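Local atomic coordinates of aldo-keto reductase family 1 member C1 (Caenorhabditis elegans, PDB entry 1QWK), a protein that probably reduces aldehydes and other carbonyl compounds with NADPH, as an aldose reductase-like member of the aldo-keto reductase family. Residues Asp47-Tyr52 and Leu112-Ala117; Thr80-His85 and Gly90-Gly95. All coordinates share one frame; numbering follows the deposited sequence.

Both contacts belong to the strand-top region of one barrel and hold on to neighbouring strands of its sheet, 77-82 and 110-113. Contact 1 lies nearer the middle, its centre about 10 Å from the centre of the chain, and brings the loop after strand 45-47 up to the end of strand 110-113; its groups are two rings, H114 and Y52, with the aliphatic A49 and V51 packed against the imidazole. Contact 2, about 17 Å out, joins strand 77-82 to helix 92-103 on the outside of the barrel, with aliphatic packing that gives way to an exposed lysine. The two are tied directly: the D47 carboxylate forms a salt bridge with K81, and A82 is probably hydrogen-bonded through its backbone to L112.

Contact 1. Residues Asp47-Tyr52 and Leu112-Ala117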
ATOM      1  N   ASP A  47       6.190   1.612  -3.802  1.00 17.72           N
ATOM      2  CA  ASP A  47       5.939   1.371  -2.384  1.00 18.28           C
ATOM      3  C   ASP A  47       6.776   0.206  -1.878  1.00 16.72           C
ATOM      4  O   ASP A  47       6.702  -0.899  -2.414  1.00 18.53           O
ATOM      5  CB  ASP A  47       4.457   1.051  -2.164  1.00 20.69           C
ATOM      6  CG  ASP A  47       4.107   0.909  -0.702  1.00 21.53           C
ATOM      7  OD1 ASP A  47       3.751   1.932  -0.069  1.00 23.26           O
ATOM      8  OD2 ASP A  47       4.207  -0.217  -0.171  1.00 23.43           O
ATOM      9  N   THR A  48       7.572   0.457  -0.846  1.00 18.02           N
ATOM     10  CA  THR A  48       8.419  -0.575  -0.277  1.00 18.78           C
ATOM     11  C   THR A  48       8.355  -0.533   1.246  1.00 18.93           C
ATOM     12  O   THR A  48       7.531   0.184   1.825  1.00 17.78           O
ATOM     13  CB  THR A  48       9.881  -0.404  -0.760  1.00 20.66           C
ATOM     14  OG1 THR A  48      10.664  -1.524  -0.335  1.00 24.41           O
ATOM     15  CG2 THR A  48      10.481   0.876  -0.208  1.00 23.48           C
ATOM     16  N   ALA A  49       9.220  -1.310   1.888  1.00 18.65           N
ATOM     17  CA  ALA A  49       9.265  -1.377   3.344  1.00 19.33           C
ATOM     18  C   ALA A  49      10.587  -1.993   3.761  1.00 19.31           C
ATOM     19  O   ALA A  49      11.112  -2.867   3.071  1.00 20.93           O
ATOM     20  CB  ALA A  49       8.109  -2.225   3.866  1.00 17.70           C
ATOM     21  N   SER A  50      11.128  -1.546   4.886  1.00 20.50           N
ATOM     22  CA  SER A  50      12.397  -2.086   5.346  1.00 19.96           C
ATOM     23  C   SER A  50      12.315  -3.603   5.519  1.00 21.15           C
ATOM     24  O   SER A  50      13.270  -4.318   5.215  1.00 19.86           O
ATOM     25  CB  SER A  50      12.821  -1.432   6.667  1.00 21.91           C
ATOM     26  OG  SER A  50      11.941  -1.772   7.722  1.00 24.87           O
ATOM     27  N   VAL A  51      11.169  -4.100   5.976  1.00 19.31           N
ATOM     28  CA  VAL A  51      11.014  -5.533   6.204  1.00 19.52           C
ATOM     29  C   VAL A  51      11.020  -6.405   4.941  1.00 19.25           C
ATOM     30  O   VAL A  51      11.269  -7.611   5.019  1.00 19.84           O
ATOM     31  CB  VAL A  51       9.723  -5.827   7.020  1.00 19.79           C
ATOM     32  CG1 VAL A  51       8.497  -5.720   6.130  1.00 19.73           C
ATOM     33  CG2 VAL A  51       9.821  -7.199   7.676  1.00 19.64           C
ATOM     34  N   TYR A  52      10.755  -5.811   3.781  1.00 18.69           N
ATOM     35  CA  TYR A  52      10.750  -6.582   2.533  1.00 20.28           C
ATOM     36  C   TYR A  52      12.159  -6.981   2.112  1.00 19.58           C
ATOM     37  O   TYR A  52      12.339  -7.895   1.307  1.00 20.48           O
ATOM     38  CB  TYR A  52      10.132  -5.787   1.377  1.00 18.71           C
ATOM     39  CG  TYR A  52       8.717  -5.300   1.584  1.00 21.56           C
ATOM     40  CD1 TYR A  52       7.867  -5.910   2.507  1.00 23.53           C
ATOM     41  CD2 TYR A  52       8.227  -4.222   0.848  1.00 22.84           C
ATOM     42  CE1 TYR A  52       6.563  -5.448   2.695  1.00 22.68           C
ATOM     43  CE2 TYR A  52       6.931  -3.757   1.024  1.00 24.05           C
ATOM     44  CZ  TYR A  52       6.106  -4.370   1.953  1.00 23.19           C
ATOM     45  OH  TYR A  52       4.841  -3.864   2.152  1.00 25.49           O
ATOM     46  N   LEU A 112       5.981   5.617   6.512  1.00 14.97           N
ATOM     47  CA  LEU A 112       4.892   5.092   7.338  1.00 16.01           C
ATOM     48  C   LEU A 112       5.302   4.145   8.447  1.00 15.40           C
ATOM     49  O   LEU A 112       6.311   3.454   8.340  1.00 16.26           O
ATOM     50  CB  LEU A 112       3.902   4.324   6.451  1.00 16.11           C
ATOM     51  CG  LEU A 112       3.413   4.944   5.139  1.00 15.10           C
ATOM     52  CD1 LEU A 112       2.556   3.933   4.399  1.00 18.37           C
ATOM     53  CD2 LEU A 112       2.642   6.217   5.427  1.00 15.28           C
ATOM     54  N   ALA A 113       4.514   4.113   9.516  1.00 15.18           N
ATOM     55  CA  ALA A 113       4.753   3.148  10.580  1.00 14.67           C
ATOM     56  C   ALA A 113       4.044   1.933   9.954  1.00 16.09           C
ATOM     57  O   ALA A 113       2.843   1.987   9.697  1.00 16.51           O
ATOM     58  CB  ALA A 113       4.039   3.583  11.868  1.00 16.18           C
ATOM     59  N   HIS A 114       4.778   0.856   9.688  1.00 14.27           N
ATOM     60  CA  HIS A 114       4.211  -0.331   9.037  1.00 15.45           C
ATOM     61  C   HIS A 114       3.111  -0.973   9.870  1.00 16.66           C
ATOM     62  O   HIS A 114       2.197  -1.599   9.338  1.00 17.44           O
ATOM     63  CB  HIS A 114       5.320  -1.353   8.786  1.00 15.37           C
ATOM     64  CG  HIS A 114       5.092  -2.242   7.604  1.00 19.47           C
ATOM     65  ND1 HIS A 114       3.841  -2.668   7.212  1.00 21.68           N
ATOM     66  CD2 HIS A 114       5.971  -2.832   6.759  1.00 16.71           C
ATOM     67  CE1 HIS A 114       3.959  -3.484   6.178  1.00 21.00           C
ATOM     68  NE2 HIS A 114       5.242  -3.599   5.884  1.00 21.38           N
ATOM     69  N   MET A 115       3.221  -0.809  11.182  1.00 15.95           N
ATOM     70  CA  MET A 115       2.255  -1.344  12.144  1.00 15.35           C
ATOM     71  C   MET A 115       2.207  -0.364  13.310  1.00 15.08           C
ATOM     72  O   MET A 115       3.008   0.566  13.385  1.00 15.57           O
ATOM     73  CB  MET A 115       2.724  -2.697  12.696  1.00 16.17           C
ATOM     74  CG  MET A 115       2.918  -3.811  11.673  1.00 17.45           C
ATOM     75  SD  MET A 115       1.343  -4.520  11.123  1.00 18.39           S
ATOM     76  CE  MET A 115       1.817  -5.132   9.493  1.00 18.37           C
ATOM     77  N   PRO A 116       1.249  -0.548  14.226  1.00 15.08           N
ATOM     78  CA  PRO A 116       1.142   0.337  15.390  1.00 16.36           C
ATOM     79  C   PRO A 116       1.813  -0.294  16.615  1.00 16.50           C
ATOM     80  O   PRO A 116       2.004   0.366  17.639  1.00 18.47           O
ATOM     81  CB  PRO A 116      -0.365   0.462  15.579  1.00 16.91           C
ATOM     82  CG  PRO A 116      -0.838  -0.912  15.206  1.00 16.33           C
ATOM     83  CD  PRO A 116      -0.037  -1.229  13.962  1.00 15.50           C
ATOM     84  N   ALA A 117       2.186  -1.565  16.486  1.00 17.91           N
ATOM     85  CA  ALA A 117       2.788  -2.334  17.579  1.00 16.75           C
ATOM     86  C   ALA A 117       4.299  -2.553  17.519  1.00 16.74           C
ATOM     87  O   ALA A 117       4.801  -3.194  16.598  1.00 17.81           O
ATOM     88  CB  ALA A 117       2.088  -3.679  17.673  1.00 16.16           C
TER
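The imidazole of H114 carries this contact, reaching across to A49, V51 and Y52. Its CG lies anti to the backbone N (chi1 -151°), which swings the ring off the end of strand 110-113 toward the loop that follows strand 45-47. There CD2 meets the methyl of A49, CB to CD2 3.6 Å, while V51 brings up one branch, CG1, at 3.9 Å from the same H114 CD2; the V51 and H114 side chains run roughly at right angles. Y52 completes the set from the phenol end of its ring. Its hydroxyl comes within 3.8 Å of H114 NE2, too long for a hydrogen bond, and CE1 of Y52 lies at the edge of the imidazole, in its plane. The two rings are almost perpendicular, their planes at 88° and their centroids 5.9 Å apart.

A49 works on both rings at once. Besides touching H114, its CB sits 3.4 Å above the plane of the Y52 ring, over the centre, so this methyl backs one face of the phenol. The short 3-10 turn, with Y52 N bonded to A49 O at 3.0 Å, folds the tyrosine back over that alanine. Around the pair, K81 forms a weak hydrogen bond with the Y52 hydroxyl, and W83 meets the H114 ring edge-to-face. D47, Y52, K81 and H114, gathered at the C-terminal ends of barrel strands, match the catalytic tetrad known from aldo-keto reductases; Y52 is the predicted proton donor and H114 is predicted to bind substrate.

Contact 2. Residues Thr80-His85 and Gly90-Gly95; sequences TKAWTH and GKLEGG
With CG anti to the backbone N (chi1 -165°) and chi2 at 66°, L92 turns its CD1 branch from the first turn of helix 92-103 onto strand 77-82. That methyl meets the CB of A82 at 3.5 Å, closer than carbon pairs usually pack. The A82 methyl points at the helix, and G95, one turn on from L92, lies alongside with its CA 6.7 Å from the CA of A82, the backbones close where the glycine has no side chain. Y111 of strand 110-113 also touches both A82 and L92.

Farther out, the contact passes to H85 and K91. The carbonyl O of H85 rests against the aliphatic root of the lysine, 3.8 Å from K91 CB, and the bend at chi2 (-62°) leads the rest of the K91 chain away from the strand segment. Q137 accepts a bond from the backbone N of L92 at the start of the helix.

This is the strand-to-helix half of a beta-alpha-beta unit in the TIM barrel. The chemistry is mostly apolar, with one carbonyl-to-methylene touch and no charge pairing between the segments, so strand and helix are held here by shape and close packing.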
ATOM      1  N   THR A  80       8.265   4.282   1.915  1.00 15.85           N
ATOM      2  CA  THR A  80       8.829   3.147   2.615  1.00 17.07           C
ATOM      3  C   THR A  80       8.223   3.127   4.008  1.00 16.23           C
ATOM      4  O   THR A  80       7.559   4.087   4.419  1.00 15.35           O
ATOM      5  CB  THR A  80      10.379   3.138   2.666  1.00 18.24           C
ATOM      6  OG1 THR A  80      10.812   1.827   3.057  1.00 19.68           O
ATOM      7  CG2 THR A  80      10.912   4.150   3.662  1.00 19.97           C
ATOM      8  N   LYS A  81       8.435   2.032   4.728  1.00 17.30           N
ATOM      9  CA  LYS A  81       7.834   1.877   6.045  1.00 17.62           C
ATOM     10  C   LYS A  81       8.773   1.327   7.105  1.00 17.48           C
ATOM     11  O   LYS A  81       9.612   0.464   6.824  1.00 18.40           O
ATOM     12  CB  LYS A  81       6.623   0.947   5.931  1.00 17.57           C
ATOM     13  CG  LYS A  81       5.772   1.156   4.689  1.00 18.76           C
ATOM     14  CD  LYS A  81       4.566   0.224   4.695  1.00 21.19           C
ATOM     15  CE  LYS A  81       3.928   0.129   3.315  1.00 21.65           C
ATOM     16  NZ  LYS A  81       4.833  -0.590   2.358  1.00 21.80           N
ATOM     17  N   ALA A  82       8.614   1.818   8.328  1.00 17.58           N
ATOM     18  CA  ALA A  82       9.434   1.360   9.449  1.00 17.20           C
ATOM     19  C   ALA A  82       8.813   0.094  10.025  1.00 17.29           C
ATOM     20  O   ALA A  82       7.602   0.034  10.224  1.00 17.18           O
ATOM     21  CB  ALA A  82       9.497   2.451  10.525  1.00 16.18           C
ATOM     22  N   TRP A  83       9.637  -0.919  10.281  1.00 16.88           N
ATOM     23  CA  TRP A  83       9.150  -2.179  10.835  1.00 16.45           C
ATOM     24  C   TRP A  83       8.991  -2.068  12.359  1.00 17.30           C
ATOM     25  O   TRP A  83       9.374  -1.063  12.959  1.00 17.21           O
ATOM     26  CB  TRP A  83      10.100  -3.326  10.468  1.00 17.19           C
ATOM     27  CG  TRP A  83       9.537  -4.682  10.749  1.00 18.32           C
ATOM     28  CD1 TRP A  83      10.162  -5.708  11.395  1.00 17.88           C
ATOM     29  CD2 TRP A  83       8.218  -5.155  10.428  1.00 18.38           C
ATOM     30  NE1 TRP A  83       9.316  -6.787  11.502  1.00 18.84           N
ATOM     31  CE2 TRP A  83       8.118  -6.478  10.917  1.00 18.06           C
ATOM     32  CE3 TRP A  83       7.114  -4.589   9.775  1.00 19.21           C
ATOM     33  CZ2 TRP A  83       6.953  -7.248  10.776  1.00 18.10           C
ATOM     34  CZ3 TRP A  83       5.953  -5.354   9.634  1.00 18.84           C
ATOM     35  CH2 TRP A  83       5.885  -6.669  10.134  1.00 18.99           C
ATOM     36  N   THR A  84       8.434  -3.106  12.978  1.00 18.98           N
ATOM     37  CA  THR A  84       8.164  -3.103  14.416  1.00 17.61           C
ATOM     38  C   THR A  84       9.304  -2.748  15.377  1.00 18.17           C
ATOM     39  O   THR A  84       9.070  -2.091  16.390  1.00 18.72           O
ATOM     40  CB  THR A  84       7.538  -4.452  14.848  1.00 18.90           C
ATOM     41  OG1 THR A  84       8.398  -5.536  14.472  1.00 20.25           O
ATOM     42  CG2 THR A  84       6.180  -4.637  14.182  1.00 19.62           C
ATOM     43  N   HIS A  85      10.524  -3.171  15.070  1.00 18.02           N
ATOM     44  CA  HIS A  85      11.652  -2.875  15.944  1.00 21.03           C
ATOM     45  C   HIS A  85      12.141  -1.437  15.763  1.00 20.85           C
ATOM     46  O   HIS A  85      12.809  -0.883  16.636  1.00 22.26           O
ATOM     47  CB  HIS A  85      12.801  -3.859  15.688  1.00 21.67           C
ATOM     48  CG  HIS A  85      13.373  -3.778  14.307  1.00 27.03           C
ATOM     49  ND1 HIS A  85      12.608  -3.934  13.173  1.00 28.65           N
ATOM     50  CD2 HIS A  85      14.641  -3.567  13.879  1.00 29.61           C
ATOM     51  CE1 HIS A  85      13.378  -3.824  12.104  1.00 31.11           C
ATOM     52  NE2 HIS A  85      14.616  -3.602  12.506  1.00 30.84           N
ATOM     53  N   GLY A  90      13.318   6.076  20.233  1.00 26.10           N
ATOM     54  CA  GLY A  90      14.613   6.477  19.701  1.00 24.60           C
ATOM     55  C   GLY A  90      15.198   5.641  18.580  1.00 24.72           C
ATOM     56  O   GLY A  90      16.361   5.831  18.224  1.00 24.87           O
ATOM     57  N   LYS A  91      14.408   4.739  18.005  1.00 21.14           N
ATOM     58  CA  LYS A  91      14.909   3.876  16.938  1.00 21.32           C
ATOM     59  C   LYS A  91      14.468   4.257  15.524  1.00 18.88           C
ATOM     60  O   LYS A  91      15.034   3.760  14.548  1.00 19.98           O
ATOM     61  CB  LYS A  91      14.494   2.423  17.201  1.00 23.27           C
ATOM     62  CG  LYS A  91      14.929   1.869  18.553  1.00 26.31           C
ATOM     63  CD  LYS A  91      16.439   1.833  18.700  1.00 30.89           C
ATOM     64  CE  LYS A  91      16.840   1.216  20.036  1.00 34.23           C
ATOM     65  NZ  LYS A  91      18.317   1.209  20.238  1.00 36.77           N
ATOM     66  N   LEU A  92      13.482   5.141  15.402  1.00 18.95           N
ATOM     67  CA  LEU A  92      12.972   5.511  14.085  1.00 18.69           C
ATOM     68  C   LEU A  92      13.953   6.211  13.147  1.00 20.63           C
ATOM     69  O   LEU A  92      14.104   5.809  11.992  1.00 20.09           O
ATOM     70  CB  LEU A  92      11.717   6.373  14.222  1.00 18.18           C
ATOM     71  CG  LEU A  92      10.919   6.500  12.915  1.00 15.29           C
ATOM     72  CD1 LEU A  92      10.348   5.132  12.530  1.00 17.84           C
ATOM     73  CD2 LEU A  92       9.805   7.509  13.092  1.00 16.82           C
ATOM     74  N   GLU A  93      14.615   7.258  13.629  1.00 21.57           N
ATOM     75  CA  GLU A  93      15.541   7.985  12.774  1.00 22.97           C
ATOM     76  C   GLU A  93      16.617   7.066  12.207  1.00 22.31           C
ATOM     77  O   GLU A  93      16.929   7.122  11.016  1.00 21.10           O
ATOM     78  CB  GLU A  93      16.191   9.138  13.536  1.00 26.09           C
ATOM     79  CG  GLU A  93      16.913  10.109  12.620  1.00 30.13           C
ATOM     80  CD  GLU A  93      17.614  11.220  13.368  1.00 34.22           C
ATOM     81  OE1 GLU A  93      16.962  11.885  14.203  1.00 35.54           O
ATOM     82  OE2 GLU A  93      18.818  11.427  13.111  1.00 36.92           O
ATOM     83  N   GLY A  94      17.185   6.224  13.064  1.00 21.99           N
ATOM     84  CA  GLY A  94      18.208   5.296  12.615  1.00 22.39           C
ATOM     85  C   GLY A  94      17.681   4.382  11.525  1.00 22.51           C
ATOM     86  O   GLY A  94      18.366   4.110  10.536  1.00 21.37           O
ATOM     87  N   GLY A  95      16.452   3.906  11.703  1.00 21.60           N
ATOM     88  CA  GLY A  95      15.850   3.027  10.716  1.00 20.60           C
ATOM     89  C   GLY A  95      15.640   3.732   9.386  1.00 19.99           C
ATOM     90  O   GLY A  95      15.918   3.175   8.327  1.00 21.03           O
TER